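Local coordinates for cell surface protein (Putative S-layer protein) (Clostridioides difficile R20291, PDB 5NJL) that is a putative S-layer cell-wall protein of extended three-domain fold that shows cell adhesion in vitro and probably acts as an adhesin, at residues 105-108 against 109-113. Residues are numbered along the deposited sequence; the frame is centred on the assembly and turned at random.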
ATOM      1  N   SER A 105      21.431 -11.666  -5.978  1.00 30.66           N
ATOM      2  CA  SER A 105      22.849 -11.463  -6.002  1.00 31.01           C
ATOM      3  C   SER A 105      23.432 -11.285  -4.614  1.00 30.65           C
ATOM      4  O   SER A 105      24.459 -11.895  -4.299  1.00 28.92           O
ATOM      5  CB  SER A 105      23.160 -10.229  -6.864  1.00 35.18           C
ATOM      6  OG  SER A 105      24.540 -10.136  -7.013  1.00 38.49           O
ATOM      7  N   ALA A 106      22.782 -10.470  -3.768  1.00 28.81           N
ATOM      8  CA  ALA A 106      23.183 -10.308  -2.359  1.00 30.17           C
ATOM      9  C   ALA A 106      23.158 -11.605  -1.569  1.00 29.26           C
ATOM     10  O   ALA A 106      24.040 -11.860  -0.744  1.00 29.12           O
ATOM     11  CB  ALA A 106      22.292  -9.285  -1.647  1.00 33.26           C
ATOM     12  N   GLU A 107      22.142 -12.427  -1.805  1.00 26.79           N
ATOM     13  CA  GLU A 107      22.036 -13.695  -1.104  1.00 26.53           C
ATOM     14  C   GLU A 107      23.183 -14.649  -1.470  1.00 24.65           C
ATOM     15  O   GLU A 107      23.739 -15.303  -0.588  1.00 28.20           O
ATOM     16  CB  GLU A 107      20.693 -14.364  -1.431  1.00 27.89           C
ATOM     17  CG  GLU A 107      20.389 -15.585  -0.585  1.00 30.52           C
ATOM     18  CD  GLU A 107      20.110 -15.255   0.868  1.00 34.31           C
ATOM     19  OE1 GLU A 107      18.937 -14.989   1.225  1.00 34.48           O
ATOM     20  OE2 GLU A 107      21.059 -15.292   1.655  1.00 37.21           O
ATOM     21  N   ALA A 108      23.514 -14.740  -2.754  1.00 25.46           N
ATOM     22  CA  ALA A 108      24.654 -15.536  -3.215  1.00 26.72           C
ATOM     23  C   ALA A 108      25.931 -15.117  -2.490  1.00 28.72           C
ATOM     24  O   ALA A 108      26.662 -15.964  -1.978  1.00 26.76           O
ATOM     25  CB  ALA A 108      24.821 -15.420  -4.724  1.00 26.65           C
ATOM     26  N   ASN A 109      26.156 -13.804  -2.409  1.00 29.18           N
ATOM     27  CA  ASN A 109      27.318 -13.273  -1.683  0.60 30.26           C
ATOM     28  C   ASN A 109      27.279 -13.607  -0.218  1.00 29.64           C
ATOM     29  O   ASN A 109      28.294 -14.021   0.351  1.00 32.13           O
ATOM     30  CB  ASN A 109      27.443 -11.765  -1.859  0.60 32.04           C
ATOM     31  CG  ASN A 109      27.824 -11.372  -3.266  0.60 32.70           C
ATOM     32  OD1 ASN A 109      28.494 -12.118  -3.979  0.60 34.29           O
ATOM     33  ND2 ASN A 109      27.418 -10.173  -3.666  0.60 35.53           N
ATOM     34  N   SER A 110      26.114 -13.461   0.406  1.00 29.20           N
ATOM     35  CA  SER A 110      25.974 -13.774   1.820  1.00 30.94           C
ATOM     36  C   SER A 110      26.228 -15.252   2.134  1.00 30.23           C
ATOM     37  O   SER A 110      26.952 -15.593   3.083  1.00 28.51           O
ATOM     38  CB  SER A 110      24.579 -13.385   2.312  1.00 33.91           C
ATOM     39  OG  SER A 110      24.380 -13.884   3.619  1.00 36.63           O
ATOM     40  N   ILE A 111      25.615 -16.137   1.348  1.00 27.35           N
ATOM     41  CA  ILE A 111      25.820 -17.577   1.536  1.00 29.45           C
ATOM     42  C   ILE A 111      27.299 -17.967   1.336  1.00 28.05           C
ATOM     43  O   ILE A 111      27.866 -18.728   2.141  1.00 30.21           O
ATOM     44  CB  ILE A 111      24.911 -18.410   0.611  1.00 28.73           C
ATOM     45  CG1 ILE A 111      23.440 -18.236   1.038  1.00 29.36           C
ATOM     46  CG2 ILE A 111      25.299 -19.889   0.688  1.00 30.18           C
ATOM     47  CD1 ILE A 111      22.433 -18.772   0.025  1.00 29.78           C
ATOM     48  N   THR A 112      27.909 -17.430   0.291  1.00 28.42           N
ATOM     49  CA  THR A 112      29.316 -17.724  -0.026  1.00 30.19           C
ATOM     50  C   THR A 112      30.203 -17.309   1.172  1.00 32.77           C
ATOM     51  O   THR A 112      31.065 -18.071   1.615  1.00 31.66           O
ATOM     52  CB  THR A 112      29.715 -17.011  -1.326  1.00 28.74           C
ATOM     53  OG1 THR A 112      28.905 -17.500  -2.392  1.00 29.19           O
ATOM     54  CG2 THR A 112      31.183 -17.205  -1.683  1.00 30.71           C
ATOM     55  N   GLU A 113      29.922 -16.136   1.743  1.00 35.28           N
ATOM     56  CA  GLU A 113      30.654 -15.663   2.922  1.00 36.57           C
ATOM     57  C   GLU A 113      30.355 -16.522   4.148  1.00 35.87           C
ATOM     58  O   GLU A 113      31.272 -16.964   4.821  1.00 34.39           O
ATOM     59  CB  GLU A 113      30.359 -14.179   3.182  1.00 41.65           C
ATOM     60  CG  GLU A 113      31.153 -13.551   4.331  1.00 48.41           C
ATOM     61  CD  GLU A 113      32.653 -13.412   4.065  1.00 53.80           C
ATOM     62  OE1 GLU A 113      33.392 -13.140   5.042  1.00 60.63           O
ATOM     63  OE2 GLU A 113      33.109 -13.563   2.901  1.00 57.83           O
TER
HETATM   64  O   HOH W   1      26.489 -12.372  -6.196  1.00 34.56           O
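Residues 105-108 and 109-113 are successive turns of the helix 101-115, joined by i to i+4 backbone bonds from Asn-109 N to Ser-105 O, Ser-110 N to Ala-106 O, Ile-111 N to Glu-107 O and Thr-112 N to Ala-108 O. The third is short and nearly straight, Ile-111 N lying 2.8 Å from Glu-107 O. Ala-108 O takes a second donor: the Thr-112 hydroxyl OG1 reaches it at 2.7 Å. Thr-112 chi1 of -62° sets OG1 beside its own backbone N, folding the hydroxyl back toward the preceding turn. OG1 stands 36° out of the carbonyl plane, on the face opposite that approached by Thr-112 N. On the exposed flank a water donates to Ser-105 O (2.8 Å) and accepts from Ser-105 OG (3.1 Å); its further link to Asn-109 OD1 belongs to one of two conformers of that side chain and is doubtful. The aliphatic part of Glu-107 crosses Ile-111 at a slant, Glu-107 CG resting 3.8 Å from Ile-111 CD1. With its chain bent at chi2 (69°), the Glu-107 carboxylate turns OE2 over Ile-111 CG1, while OE1 is hydrogen-bonded to Tyr-98 OH. Ala-108 and Ile-111 are buried against the strands 126-133 and 138-145: Ala-108 meets Tyr-132 and Leu-139, and Ile-111 packs on Val-128, Ala-130 and Ile-141. This is an amphipathic helix laid on two consecutive strands. Its apolar side joins the strands, whereas on the polar flank the water and the threonine hydroxyl supplement the main-chain bonding at Ser-105 O and Ala-108 O, each carbonyl thus accepting two hydrogen bonds.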